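Local structure of putative xanthine dehydrogenase YAGS fad-binding subunit (Escherichia coli, 5G5G) at residues N210-W215 against G244-R249; I402-T407 against I673-T678; Y141-E146 against R282-Q287; K160-F165 against A330-G335. The protein probably oxidises aldehydes at a molybdenum centre, as the pterin cytosine dinucleotide-binding subunit of a three-chain periplasmic oxidase of the xanthine dehydrogenase family. All blocks are in the same frame, centred on the assembly; numbering follows the deposited sequence.

Contact 1 (N210-W215 against G244-R249). With MOS (dioxothiomolybdenum(VI) ion), chain Z.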
loop_
_atom_site.group_PDB
_atom_site.type_symbol
_atom_site.label_atom_id
_atom_site.label_comp_id
_atom_site.label_asym_id
_atom_site.label_seq_id
_atom_site.Cartn_x
_atom_site.Cartn_y
_atom_site.Cartn_z
ATOM N N ASN C 210 -2.287 14.335 8.746
ATOM C CA ASN C 210 -2.720 15.280 7.738
ATOM C C ASN C 210 -1.487 15.948 7.119
ATOM O O ASN C 210 -0.600 16.357 7.846
ATOM C CB ASN C 210 -3.692 16.296 8.344
ATOM C CG ASN C 210 -4.449 17.080 7.288
ATOM O OD1 ASN C 210 -3.852 17.820 6.524
ATOM N ND2 ASN C 210 -5.758 16.877 7.192
ATOM N N GLN C 211 -1.492 16.098 5.794
ATOM C CA GLN C 211 -0.393 16.676 5.038
ATOM C C GLN C 211 -0.377 18.222 5.108
ATOM O O GLN C 211 0.671 18.833 4.798
ATOM C CB GLN C 211 -0.515 16.275 3.562
ATOM C CG GLN C 211 -0.425 14.770 3.281
ATOM C CD GLN C 211 -0.669 14.342 1.851
ATOM O OE1 GLN C 211 -1.352 13.352 1.571
ATOM N NE2 GLN C 211 -0.112 15.114 0.917
ATOM N N MET C 212 -1.512 18.832 5.427
ATOM C CA MET C 212 -1.746 20.284 5.237
ATOM C C MET C 212 -2.369 20.871 6.482
ATOM O O MET C 212 -3.583 20.847 6.642
ATOM C CB MET C 212 -2.669 20.504 4.043
ATOM C CG MET C 212 -2.133 20.051 2.699
ATOM S SD MET C 212 -0.905 21.284 2.179
ATOM C CE MET C 212 -0.447 20.763 0.581
ATOM N N ILE C 213 -1.526 21.316 7.409
ATOM C CA ILE C 213 -1.930 21.641 8.780
ATOM C C ILE C 213 -2.882 22.812 8.730
ATOM O O ILE C 213 -3.931 22.794 9.388
ATOM C CB ILE C 213 -0.727 21.995 9.680
ATOM C CG1 ILE C 213 0.187 20.770 9.918
ATOM C CG2 ILE C 213 -1.152 22.606 11.027
ATOM C CD1 ILE C 213 -0.462 19.683 10.794
ATOM N N ASP C 214 -2.523 23.836 7.947
ATOM C CA ASP C 214 -3.375 25.049 7.967
ATOM C C ASP C 214 -4.737 24.793 7.309
ATOM O O ASP C 214 -5.757 25.280 7.808
ATOM C CB ASP C 214 -2.675 26.235 7.316
ATOM C CG ASP C 214 -3.409 27.537 7.561
ATOM O OD1 ASP C 214 -3.608 27.952 8.722
ATOM O OD2 ASP C 214 -3.715 28.179 6.548
ATOM N N TRP C 215 -4.775 24.032 6.214
ATOM C CA TRP C 215 -6.045 23.713 5.547
ATOM C C TRP C 215 -6.896 22.905 6.508
ATOM O O TRP C 215 -8.106 23.111 6.586
ATOM C CB TRP C 215 -5.843 22.840 4.323
ATOM C CG TRP C 215 -5.212 23.542 3.141
ATOM C CD1 TRP C 215 -4.856 24.858 3.032
ATOM C CD2 TRP C 215 -4.928 22.925 1.897
ATOM N NE1 TRP C 215 -4.291 25.080 1.762
ATOM C CE2 TRP C 215 -4.377 23.910 1.042
ATOM C CE3 TRP C 215 -5.076 21.621 1.420
ATOM C CZ2 TRP C 215 -4.012 23.626 -0.283
ATOM C CZ3 TRP C 215 -4.716 21.344 0.104
ATOM C CH2 TRP C 215 -4.149 22.332 -0.714
ATOM N N GLY C 244 -3.840 11.406 -0.254
ATOM C CA GLY C 244 -4.980 10.942 0.508
ATOM C C GLY C 244 -5.209 11.613 1.832
ATOM O O GLY C 244 -6.259 11.420 2.492
ATOM N N LYS C 245 -4.219 12.356 2.287
ATOM C CA LYS C 245 -4.308 13.092 3.528
ATOM C C LYS C 245 -4.085 14.570 3.334
ATOM O O LYS C 245 -3.808 15.277 4.272
ATOM C CB LYS C 245 -3.324 12.502 4.557
ATOM C CG LYS C 245 -3.746 11.102 5.011
ATOM C CD LYS C 245 -2.715 10.492 5.921
ATOM C CE LYS C 245 -2.990 9.008 6.194
ATOM N NZ LYS C 245 -1.953 8.349 7.052
ATOM N N LEU C 246 -4.309 15.075 2.125
ATOM C CA LEU C 246 -4.344 16.500 1.898
ATOM C C LEU C 246 -5.473 17.211 2.558
ATOM O O LEU C 246 -5.360 18.399 2.812
ATOM C CB LEU C 246 -4.496 16.831 0.394
ATOM C CG LEU C 246 -3.276 16.587 -0.467
ATOM C CD1 LEU C 246 -3.686 16.548 -1.915
ATOM C CD2 LEU C 246 -2.229 17.642 -0.198
ATOM N N PHE C 247 -6.611 16.516 2.759
ATOM C CA PHE C 247 -7.823 17.150 3.171
ATOM C C PHE C 247 -8.358 16.557 4.474
ATOM O O PHE C 247 -8.094 15.400 4.834
ATOM C CB PHE C 247 -8.870 16.949 2.071
ATOM C CG PHE C 247 -8.328 17.167 0.690
ATOM C CD1 PHE C 247 -7.823 18.389 0.342
ATOM C CD2 PHE C 247 -8.294 16.111 -0.242
ATOM C CE1 PHE C 247 -7.302 18.608 -0.935
ATOM C CE2 PHE C 247 -7.766 16.334 -1.508
ATOM C CZ PHE C 247 -7.269 17.571 -1.847
ATOM N N LEU C 248 -9.198 17.310 5.125
ATOM C CA LEU C 248 -10.021 16.780 6.237
ATOM C C LEU C 248 -10.819 15.532 5.835
ATOM O O LEU C 248 -11.557 15.557 4.816
ATOM C CB LEU C 248 -10.991 17.866 6.674
ATOM C CG LEU C 248 -11.653 17.653 8.036
ATOM C CD1 LEU C 248 -10.590 17.896 9.097
ATOM C CD2 LEU C 248 -12.795 18.630 8.144
ATOM N N ARG C 249 -10.719 14.460 6.652
ATOM C CA ARG C 249 -11.495 13.246 6.434
ATOM C C ARG C 249 -12.394 12.945 7.682
ATOM O O ARG C 249 -12.356 13.668 8.680
ATOM C CB ARG C 249 -10.549 12.093 6.154
ATOM C CG ARG C 249 -9.639 12.312 4.948
ATOM C CD ARG C 249 -10.000 11.429 3.730
ATOM N NE ARG C 249 -11.314 11.746 3.237
ATOM C CZ ARG C 249 -11.614 12.721 2.379
ATOM N NH1 ARG C 249 -10.668 13.510 1.880
ATOM N NH2 ARG C 249 -12.870 12.921 2.029
HETATM MO MO MOS Z . 0.382 15.056 -3.634
HETATM S S MOS Z . -1.409 14.216 -4.840
HETATM O O1 MOS Z . -0.494 15.220 -2.084
HETATM O O2 MOS Z . -0.190 16.780 -4.678
HETATM O O HOH W 1 -6.120 19.347 5.324
#
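Gln211 and Lys245 are tied by two hydrogen bonds running in opposite senses. The backbone N of Gln211 donates to Lys245 O at 2.9 Å in a nearly straight bond (177° at the hydrogen), reaching it from above the carbonyl plane. In return Lys245 N donates, less directly, to Gln211 OE1 at 3.1 Å, and Gly243 N grips the same oxygen. With the chain extended beyond CG (chi2 175°), the amide thus held presents NE2 to the molybdenum group, where it donates to O1 of the dioxothiomolybdenum ion at 3.0 Å; Ser506 O is a further partner of NE2. A second polar element lies beside it: Asn210 OD1 takes the N-H of Met212 at 2.8 Å, an Asx turn ahead of helix 213-224, while a water near both OD1 and Leu246 O may bridge them.

Two contacts are apolar: Leu246 CD2 meets Met212 CE at 3.7 Å, and Trp215 CZ3 touches Phe247 CE1 at 3.9 Å. Others are van der Waals contacts with oxygen: Leu246 CD1 lies 3.5 Å from O1 of the molybdenum group, and Leu246 O sits at the edge of the indole.

Two backbone donors on OE1 fix which end of the Gln211 amide faces the metal. This is consistent with the glutamine that hydrogen-bonds a molybdenum oxygen in the xanthine oxidase family, and the N-H of NE2 would probably draw electron density from O1.

Contact 2 (I402-T407 against I673-T678)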
loop_
_atom_site.group_PDB
_atom_site.type_symbol
_atom_site.label_atom_id
_atom_site.label_comp_id
_atom_site.label_asym_id
_atom_site.label_seq_id
_atom_site.Cartn_x
_atom_site.Cartn_y
_atom_site.Cartn_z
ATOM N N ILE C 402 16.154 16.272 -22.700
ATOM C CA ILE C 402 17.110 15.632 -23.609
ATOM C C ILE C 402 18.228 14.964 -22.840
ATOM O O ILE C 402 18.545 13.759 -23.029
ATOM C CB ILE C 402 17.661 16.653 -24.611
ATOM C CG1 ILE C 402 16.559 17.144 -25.586
ATOM C CG2 ILE C 402 18.834 16.078 -25.368
ATOM C CD1 ILE C 402 17.001 18.198 -26.604
ATOM N N GLU C 403 18.818 15.737 -21.914
ATOM C CA GLU C 403 19.919 15.227 -21.094
ATOM C C GLU C 403 19.534 14.091 -20.135
ATOM O O GLU C 403 20.347 13.154 -19.931
ATOM C CB GLU C 403 20.573 16.388 -20.359
ATOM C CG GLU C 403 21.293 17.323 -21.307
ATOM C CD GLU C 403 20.429 18.440 -21.958
ATOM O OE1 GLU C 403 19.192 18.572 -21.715
ATOM O OE2 GLU C 403 21.038 19.162 -22.815
ATOM N N CYS C 404 18.312 14.137 -19.586
ATOM C CA CYS C 404 17.799 12.998 -18.841
ATOM C C CYS C 404 17.791 11.723 -19.716
ATOM O O CYS C 404 18.284 10.642 -19.327
ATOM C CB CYS C 404 16.411 13.244 -18.315
ATOM S SG CYS C 404 16.378 14.443 -16.969
ATOM N N LEU C 405 17.288 11.873 -20.944
ATOM C CA LEU C 405 17.141 10.734 -21.812
ATOM C C LEU C 405 18.482 10.219 -22.279
ATOM O O LEU C 405 18.733 9.001 -22.285
ATOM C CB LEU C 405 16.248 11.094 -22.971
ATOM C CG LEU C 405 14.789 11.277 -22.612
ATOM C CD1 LEU C 405 14.113 11.919 -23.774
ATOM C CD2 LEU C 405 14.123 9.954 -22.249
ATOM N N ARG C 406 19.374 11.124 -22.669
ATOM C CA ARG C 406 20.722 10.685 -23.146
ATOM C C ARG C 406 21.551 10.037 -22.043
ATOM O O ARG C 406 22.173 8.969 -22.238
ATOM C CB ARG C 406 21.512 11.842 -23.802
ATOM C CG ARG C 406 20.953 12.353 -25.122
ATOM C CD ARG C 406 22.007 13.160 -25.874
ATOM N NE ARG C 406 21.647 13.369 -27.282
ATOM C CZ ARG C 406 21.553 14.549 -27.902
ATOM N NH1 ARG C 406 21.844 15.716 -27.298
ATOM N NH2 ARG C 406 21.199 14.556 -29.186
ATOM N N THR C 407 21.539 10.648 -20.856
ATOM C CA THR C 407 22.260 10.102 -19.708
ATOM C C THR C 407 21.693 8.755 -19.334
ATOM O O THR C 407 22.456 7.787 -19.122
ATOM C CB THR C 407 22.164 11.042 -18.492
ATOM O OG1 THR C 407 22.787 12.286 -18.823
ATOM C CG2 THR C 407 22.853 10.464 -17.245
ATOM N N ILE C 673 19.580 8.792 -10.930
ATOM C CA ILE C 673 20.646 9.801 -11.168
ATOM C C ILE C 673 19.934 11.141 -11.165
ATOM O O ILE C 673 18.935 11.290 -11.880
ATOM C CB ILE C 673 21.332 9.597 -12.514
ATOM C CG1 ILE C 673 22.140 8.274 -12.510
ATOM C CG2 ILE C 673 22.259 10.774 -12.861
ATOM C CD1 ILE C 673 22.685 7.883 -13.851
ATOM N N PHE C 674 20.464 12.090 -10.405
ATOM C CA PHE C 674 19.977 13.460 -10.440
ATOM C C PHE C 674 20.922 14.309 -11.229
ATOM O O PHE C 674 22.086 14.409 -10.876
ATOM C CB PHE C 674 19.818 14.038 -9.049
ATOM C CG PHE C 674 18.759 13.332 -8.240
ATOM C CD1 PHE C 674 17.414 13.517 -8.558
ATOM C CD2 PHE C 674 19.114 12.555 -7.180
ATOM C CE1 PHE C 674 16.403 12.880 -7.820
ATOM C CE2 PHE C 674 18.119 11.909 -6.447
ATOM C CZ PHE C 674 16.784 12.060 -6.789
ATOM N N LEU C 675 20.439 14.917 -12.298
ATOM C CA LEU C 675 21.218 15.942 -12.966
ATOM C C LEU C 675 21.276 17.180 -12.091
ATOM O O LEU C 675 20.331 17.471 -11.331
ATOM C CB LEU C 675 20.556 16.306 -14.318
ATOM C CG LEU C 675 20.485 15.151 -15.324
ATOM C CD1 LEU C 675 20.009 15.639 -16.699
ATOM C CD2 LEU C 675 21.796 14.448 -15.507
ATOM N N ASP C 676 22.383 17.901 -12.138
ATOM C CA ASP C 676 22.508 19.234 -11.500
ATOM C C ASP C 676 21.540 20.094 -12.336
ATOM O O ASP C 676 21.803 20.323 -13.508
ATOM C CB ASP C 676 23.939 19.887 -11.648
ATOM C CG ASP C 676 24.996 19.511 -10.529
ATOM O OD1 ASP C 676 24.651 18.741 -9.609
ATOM O OD2 ASP C 676 26.212 19.990 -10.599
ATOM N N ASP C 677 20.457 20.550 -11.777
ATOM C CA ASP C 677 19.496 21.277 -12.529
ATOM C C ASP C 677 19.176 22.585 -11.805
ATOM O O ASP C 677 18.102 23.119 -11.934
ATOM C CB ASP C 677 18.304 20.362 -12.657
ATOM C CG ASP C 677 17.246 20.880 -13.546
ATOM O OD1 ASP C 677 17.587 21.248 -14.721
ATOM O OD2 ASP C 677 16.044 20.881 -13.100
ATOM N N THR C 678 20.167 23.115 -11.103
ATOM C CA THR C 678 20.045 24.324 -10.259
ATOM C C THR C 678 19.286 25.414 -11.007
ATOM O O THR C 678 19.696 25.808 -12.134
ATOM C CB THR C 678 21.466 24.850 -9.917
ATOM O OG1 THR C 678 22.152 23.804 -9.225
ATOM C CG2 THR C 678 21.438 26.052 -9.052
#
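Leu675 drives one methyl, CD1, against the first turn of helix 401-412, and this is the tight half of the contact. CD1 lies 3.7 Å from Cys404 N, and it meets Cys404 SG and Glu403 CB at 3.8 Å each, so that backbone, thiol and methylene all close on a single carbon. Leu675 CG stands anti to the carbonyl carbon (chi1 -62°), which carries the isobutyl group toward the helix.

One turn on, the fit slackens. Thr407 OG1 approaches Leu675 CD2 only to 4.1 Å, the two side chains running alongside with their ends pointing opposite ways, and Thr407 CG2 stays 4.3 Å from Ile673 CD1. The hydroxyl is committed within the helix: it donates to Glu403 O at 2.8 Å, and that carbonyl also accepts Thr407 N, the two donors arriving from opposite faces of its plane. A glycine in place of Thr407 would probably open a gap beside Ile673 CD1 and leave Glu403 O without its hydroxyl donor. Toward the surface, the bend of Glu403 at chi2 (86°) takes its carboxylate away from Leu675.

The contact is a helix packed on the edge of a mixed sheet. Strand 669-674 is the outermost strand of that sheet within the chain and pairs in parallel with strand 602-612. Helix 401-412 lies against both, Cys404 touching Ala612, while Leu405 turns to helix 376-382.

Contact 3 (Y141-E146 against R282-Q287)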
loop_
_atom_site.group_PDB
_atom_site.type_symbol
_atom_site.label_atom_id
_atom_site.label_comp_id
_atom_site.label_asym_id
_atom_site.label_seq_id
_atom_site.Cartn_x
_atom_site.Cartn_y
_atom_site.Cartn_z
ATOM N N TYR C 141 -22.325 4.422 -12.301
ATOM C CA TYR C 141 -21.122 3.850 -11.800
ATOM C C TYR C 141 -20.104 3.471 -12.814
ATOM O O TYR C 141 -19.041 3.073 -12.428
ATOM C CB TYR C 141 -21.435 2.650 -10.913
ATOM C CG TYR C 141 -22.426 3.000 -9.853
ATOM C CD1 TYR C 141 -22.074 3.877 -8.824
ATOM C CD2 TYR C 141 -23.713 2.463 -9.867
ATOM C CE1 TYR C 141 -22.995 4.209 -7.840
ATOM C CE2 TYR C 141 -24.638 2.776 -8.896
ATOM C CZ TYR C 141 -24.275 3.646 -7.888
ATOM O OH TYR C 141 -25.233 3.951 -6.951
ATOM N N SER C 142 -20.414 3.594 -14.110
ATOM C CA SER C 142 -19.529 3.204 -15.148
ATOM C C SER C 142 -19.043 4.396 -15.971
ATOM O O SER C 142 -19.784 4.961 -16.743
ATOM C CB SER C 142 -20.230 2.231 -16.115
ATOM O OG SER C 142 -19.420 2.049 -17.262
ATOM N N LEU C 143 -17.765 4.717 -15.860
ATOM C CA LEU C 143 -17.189 5.802 -16.634
ATOM C C LEU C 143 -17.401 5.526 -18.117
ATOM O O LEU C 143 -17.746 6.432 -18.885
ATOM C CB LEU C 143 -15.698 5.979 -16.389
ATOM C CG LEU C 143 -14.922 7.000 -17.218
ATOM C CD1 LEU C 143 -15.515 8.391 -16.983
ATOM C CD2 LEU C 143 -13.432 6.975 -16.906
ATOM N N ALA C 144 -17.147 4.290 -18.514
ATOM C CA ALA C 144 -17.314 3.931 -19.941
ATOM C C ALA C 144 -18.713 4.188 -20.452
ATOM O O ALA C 144 -18.897 4.740 -21.551
ATOM C CB ALA C 144 -16.911 2.486 -20.166
ATOM N N ASP C 145 -19.721 3.811 -19.674
ATOM C CA ASP C 145 -21.089 4.030 -20.096
ATOM C C ASP C 145 -21.413 5.522 -20.154
ATOM O O ASP C 145 -22.187 5.918 -20.993
ATOM C CB ASP C 145 -22.085 3.328 -19.181
ATOM C CG ASP C 145 -21.996 1.818 -19.244
ATOM O OD1 ASP C 145 -21.357 1.253 -20.153
ATOM O OD2 ASP C 145 -22.603 1.179 -18.369
ATOM N N GLU C 146 -20.785 6.342 -19.321
ATOM C CA GLU C 146 -21.090 7.762 -19.279
ATOM C C GLU C 146 -20.397 8.574 -20.357
ATOM O O GLU C 146 -20.786 9.707 -20.612
ATOM C CB GLU C 146 -20.749 8.329 -17.912
ATOM C CG GLU C 146 -21.556 7.722 -16.779
ATOM C CD GLU C 146 -23.069 7.803 -16.958
ATOM O OE1 GLU C 146 -23.597 8.927 -17.230
ATOM O OE2 GLU C 146 -23.710 6.722 -16.832
ATOM N N ARG C 282 -7.803 8.007 -6.766
ATOM C CA ARG C 282 -7.525 8.580 -8.080
ATOM C C ARG C 282 -8.694 8.188 -9.017
ATOM O O ARG C 282 -8.990 7.037 -9.104
ATOM C CB ARG C 282 -6.227 8.087 -8.699
ATOM C CG ARG C 282 -5.888 8.885 -9.968
ATOM C CD ARG C 282 -4.749 8.309 -10.804
ATOM N NE ARG C 282 -3.517 8.080 -10.051
ATOM C CZ ARG C 282 -2.593 9.004 -9.722
ATOM N NH1 ARG C 282 -2.810 10.299 -9.876
ATOM N NH2 ARG C 282 -1.505 8.626 -9.056
ATOM N N PRO C 283 -9.288 9.150 -9.745
ATOM C CA PRO C 283 -10.289 8.773 -10.741
ATOM C C PRO C 283 -9.687 7.960 -11.859
ATOM O O PRO C 283 -8.593 8.289 -12.346
ATOM C CB PRO C 283 -10.780 10.124 -11.271
ATOM C CG PRO C 283 -10.402 11.127 -10.187
ATOM C CD PRO C 283 -9.142 10.613 -9.643
ATOM N N ALA C 284 -10.418 6.936 -12.273
ATOM C CA ALA C 284 -10.187 6.255 -13.516
ATOM C C ALA C 284 -10.218 7.278 -14.636
ATOM O O ALA C 284 -10.880 8.347 -14.507
ATOM C CB ALA C 284 -11.246 5.195 -13.786
ATOM N N THR C 285 -9.499 6.980 -15.714
ATOM C CA THR C 285 -9.548 7.797 -16.917
ATOM C C THR C 285 -9.824 6.955 -18.171
ATOM O O THR C 285 -9.548 5.777 -18.236
ATOM C CB THR C 285 -8.263 8.660 -17.168
ATOM O OG1 THR C 285 -7.168 7.796 -17.539
ATOM C CG2 THR C 285 -7.890 9.473 -15.907
ATOM N N LEU C 286 -10.312 7.633 -19.199
ATOM C CA LEU C 286 -10.501 7.064 -20.535
ATOM C C LEU C 286 -9.956 8.169 -21.467
ATOM O O LEU C 286 -10.486 9.277 -21.480
ATOM C CB LEU C 286 -11.972 6.732 -20.763
ATOM C CG LEU C 286 -12.381 6.016 -22.044
ATOM C CD1 LEU C 286 -13.785 5.450 -21.877
ATOM C CD2 LEU C 286 -12.321 6.922 -23.268
ATOM N N GLN C 287 -8.875 7.890 -22.163
ATOM C CA GLN C 287 -8.129 8.929 -22.869
ATOM C C GLN C 287 -8.014 8.618 -24.358
ATOM O O GLN C 287 -7.723 7.472 -24.729
ATOM C CB GLN C 287 -6.744 9.066 -22.295
ATOM C CG GLN C 287 -6.725 9.369 -20.791
ATOM C CD GLN C 287 -5.333 9.518 -20.269
ATOM O OE1 GLN C 287 -4.526 10.317 -20.762
ATOM N NE2 GLN C 287 -5.055 8.809 -19.228
#
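Leu143 lays its CD2 methyl across the backbone of segment 282-287 where the chain enters a strand. It is a helix-on-sheet contact: a short helix, 143-147, begun by a serine N-cap, leans on the start of strand 285-293, an inner member of a five-stranded mixed sheet. CD2 lies 3.8 Å from both Ala284 O and Thr285 C, and its nearest side-chain neighbours are Leu286 CB at 4.1 Å and Ala284 CB at 4.2 Å. The Leu143 CG stands anti to the backbone N (chi1 175°), which swings the branch outward from the helix start toward the strand.

Alternation along the strand decides who takes part. Ala284 and Leu286 point toward the helix, and Leu286 CD1 also approaches Ala144 CA at 4.3 Å. Thr285 points away, packing on Pro356 of helix 354-372, with its hydroxyl bonded to Thr182 OG1. Gln287 likewise serves the other side, its NE2 reaching both Thr285 OG1 and Pro356 O. What joins helix to strand is therefore van der Waals contact between aliphatic groups and main chain. The helix start that positions Leu143 is secured by Ser142, whose OG accepts the N-H of Asp145 at 3.0 Å with 164° at the hydrogen.

Contact 4 (K160-F165 against A330-G335)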
loop_
_atom_site.group_PDB
_atom_site.type_symbol
_atom_site.label_atom_id
_atom_site.label_comp_id
_atom_site.label_asym_id
_atom_site.label_seq_id
_atom_site.Cartn_x
_atom_site.Cartn_y
_atom_site.Cartn_z
ATOM N N LYS C 160 -8.266 23.666 -25.050
ATOM C CA LYS C 160 -7.197 24.535 -25.476
ATOM C C LYS C 160 -6.817 24.152 -26.907
ATOM O O LYS C 160 -6.505 23.012 -27.169
ATOM C CB LYS C 160 -6.037 24.395 -24.536
ATOM C CG LYS C 160 -4.899 25.328 -24.846
ATOM C CD LYS C 160 -3.678 24.860 -24.066
ATOM C CE LYS C 160 -2.452 25.650 -24.428
ATOM N NZ LYS C 160 -2.536 27.026 -23.828
ATOM N N ASN C 161 -6.848 25.122 -27.807
ATOM C CA ASN C 161 -6.553 24.898 -29.212
ATOM C C ASN C 161 -5.465 25.826 -29.732
ATOM O O ASN C 161 -5.489 26.978 -29.449
ATOM C CB ASN C 161 -7.801 25.070 -30.064
ATOM C CG ASN C 161 -8.865 24.039 -29.759
ATOM O OD1 ASN C 161 -8.656 22.898 -29.938
ATOM N ND2 ASN C 161 -9.980 24.472 -29.318
ATOM N N VAL C 162 -4.541 25.265 -30.484
ATOM C CA VAL C 162 -3.424 25.999 -31.029
ATOM C C VAL C 162 -3.380 25.540 -32.515
ATOM O O VAL C 162 -3.426 24.352 -32.820
ATOM C CB VAL C 162 -2.103 25.605 -30.327
ATOM C CG1 VAL C 162 -0.881 26.313 -30.925
ATOM C CG2 VAL C 162 -2.164 25.844 -28.805
ATOM N N GLY C 163 -3.217 26.482 -33.416
ATOM C CA GLY C 163 -3.140 26.175 -34.849
ATOM C C GLY C 163 -4.354 25.420 -35.348
ATOM O O GLY C 163 -5.464 25.673 -34.913
ATOM N N ASP C 164 -4.149 24.457 -36.239
ATOM C CA ASP C 164 -5.234 23.729 -36.869
ATOM C C ASP C 164 -4.967 22.230 -36.715
ATOM O O ASP C 164 -4.379 21.620 -37.593
ATOM C CB ASP C 164 -5.302 24.138 -38.318
ATOM C CG ASP C 164 -6.333 23.371 -39.115
ATOM O OD1 ASP C 164 -7.207 22.676 -38.573
ATOM O OD2 ASP C 164 -6.223 23.459 -40.340
ATOM N N PHE C 165 -5.388 21.662 -35.578
ATOM C CA PHE C 165 -5.143 20.242 -35.320
ATOM C C PHE C 165 -5.710 19.350 -36.439
ATOM O O PHE C 165 -5.024 18.478 -36.955
ATOM C CB PHE C 165 -5.648 19.754 -33.946
ATOM C CG PHE C 165 -5.573 18.260 -33.869
ATOM C CD1 PHE C 165 -4.350 17.654 -33.676
ATOM C CD2 PHE C 165 -6.683 17.485 -34.214
ATOM C CE1 PHE C 165 -4.217 16.279 -33.735
ATOM C CE2 PHE C 165 -6.578 16.106 -34.294
ATOM C CZ PHE C 165 -5.349 15.502 -34.062
ATOM N N ALA C 330 2.983 22.326 -33.778
ATOM C CA ALA C 330 2.314 23.614 -33.995
ATOM C C ALA C 330 0.790 23.550 -33.916
ATOM O O ALA C 330 0.115 24.605 -33.793
ATOM C CB ALA C 330 2.760 24.197 -35.325
ATOM N N ASN C 331 0.220 22.346 -33.951
ATOM C CA ASN C 331 -1.221 22.202 -34.079
ATOM C C ASN C 331 -1.689 21.256 -33.026
ATOM O O ASN C 331 -1.276 20.087 -32.993
ATOM C CB ASN C 331 -1.572 21.700 -35.488
ATOM C CG ASN C 331 -0.990 22.580 -36.555
ATOM O OD1 ASN C 331 -1.540 23.640 -36.859
ATOM N ND2 ASN C 331 0.156 22.197 -37.096
ATOM N N ARG C 332 -2.464 21.799 -32.096
ATOM C CA ARG C 332 -2.724 21.120 -30.831
ATOM C C ARG C 332 -4.148 21.300 -30.349
ATOM O O ARG C 332 -4.774 22.349 -30.537
ATOM C CB ARG C 332 -1.790 21.684 -29.720
ATOM C CG ARG C 332 -0.393 22.068 -30.204
ATOM C CD ARG C 332 0.467 22.638 -29.077
ATOM N NE ARG C 332 0.882 21.658 -28.081
ATOM C CZ ARG C 332 2.035 20.984 -28.038
ATOM N NH1 ARG C 332 2.942 21.168 -28.953
ATOM N NH2 ARG C 332 2.285 20.164 -27.032
ATOM N N HIS C 333 -4.658 20.267 -29.718
ATOM C CA HIS C 333 -5.954 20.340 -29.063
ATOM C C HIS C 333 -5.911 19.511 -27.777
ATOM O O HIS C 333 -5.442 18.348 -27.770
ATOM C CB HIS C 333 -7.062 19.907 -30.020
ATOM C CG HIS C 333 -8.320 19.489 -29.339
ATOM N ND1 HIS C 333 -9.293 20.385 -28.975
ATOM C CD2 HIS C 333 -8.758 18.273 -28.932
ATOM C CE1 HIS C 333 -10.286 19.751 -28.371
ATOM N NE2 HIS C 333 -9.974 18.468 -28.298
ATOM N N THR C 334 -6.372 20.103 -26.674
ATOM C CA THR C 334 -6.503 19.346 -25.445
ATOM C C THR C 334 -7.825 19.665 -24.823
ATOM O O THR C 334 -8.346 20.762 -24.965
ATOM C CB THR C 334 -5.367 19.624 -24.423
ATOM O OG1 THR C 334 -5.109 21.023 -24.350
ATOM C CG2 THR C 334 -4.092 19.010 -24.810
ATOM N N GLY C 335 -8.409 18.680 -24.153
ATOM C CA GLY C 335 -9.687 18.868 -23.530
ATOM C C GLY C 335 -10.007 17.856 -22.479
ATOM O O GLY C 335 -9.659 16.678 -22.611
HETATM O O HOH W 2 -3.746 22.232 -26.603
#
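Lys160 O accepts Thr334 N at 3.0 Å and a proton from a water, with a weaker CA-H...O contact from His333 CA. The same water donates to Thr334 OG1, which is also bonded to Glu324. Lys160 N completes the pair by donating to Thr334 O. The ladder is repeated two residues on, where Val162 and Arg332 exchange N-H...O bonds, Arg332 N to Val162 O measuring 2.8 Å, while the valine CB rests 3.9 Å from Arg332 CG. Beyond that aliphatic stem, the guanidinium finds Ser323 O.

Between these two hydrogen-bonded pairs lies the non-hydrogen-bonded pair Asn161 and His333, on the other face of the sheet, where side chains do the linking. His333 ND1 donates to Asn161 OD1 at 2.8 Å, with the oxygen in the ring plane and the amide only 15° from coplanar with the imidazole. Glu305 takes NE2, so both ring nitrogens are engaged and the ring's rotation is fixed.

The strand ends at Val162, and the positive phi of Gly163 (57°) suits glycine; a CB there would clash with Ala330 O and Asn331 OD1. Asn331 OD1 takes Asp164 N on a lone pair at 2.8 Å, nearly straight at 174°, while ND2 holds Thr300 O. A leucine in place of Asn331 would probably leave the Asp164 N-H without its acceptor and free the connection to shift. The whole is an antiparallel strand at the edge, within this chain, of a mixed sheet, passing by a short connection into helix 165-171, capped by Asp164 through Gly167 N.

Contact 1 is the one at the metal: Gln211 and Leu246 line the dioxothiomolybdenum pocket, the Gln211 side chain is about 5 Å from the pterin cytosine dinucleotide, and that of Lys245 about 9 Å from an iron-sulfur cluster. Contacts 3 and 4 work on one five-stranded sheet, their centres 24 Å apart, and their segments alternate along the chain. Contact 1 is nested in the chain loops both close; its nearest atoms come within about 8 Å of contact 3. The side chain of Thr285 is about 14 Å from the dioxothiomolybdenum ion. Contact 2 belongs to another sheet, 33 Å from contact 1 between centres, though Leu675's side chain is about 11 Å from the dinucleotide.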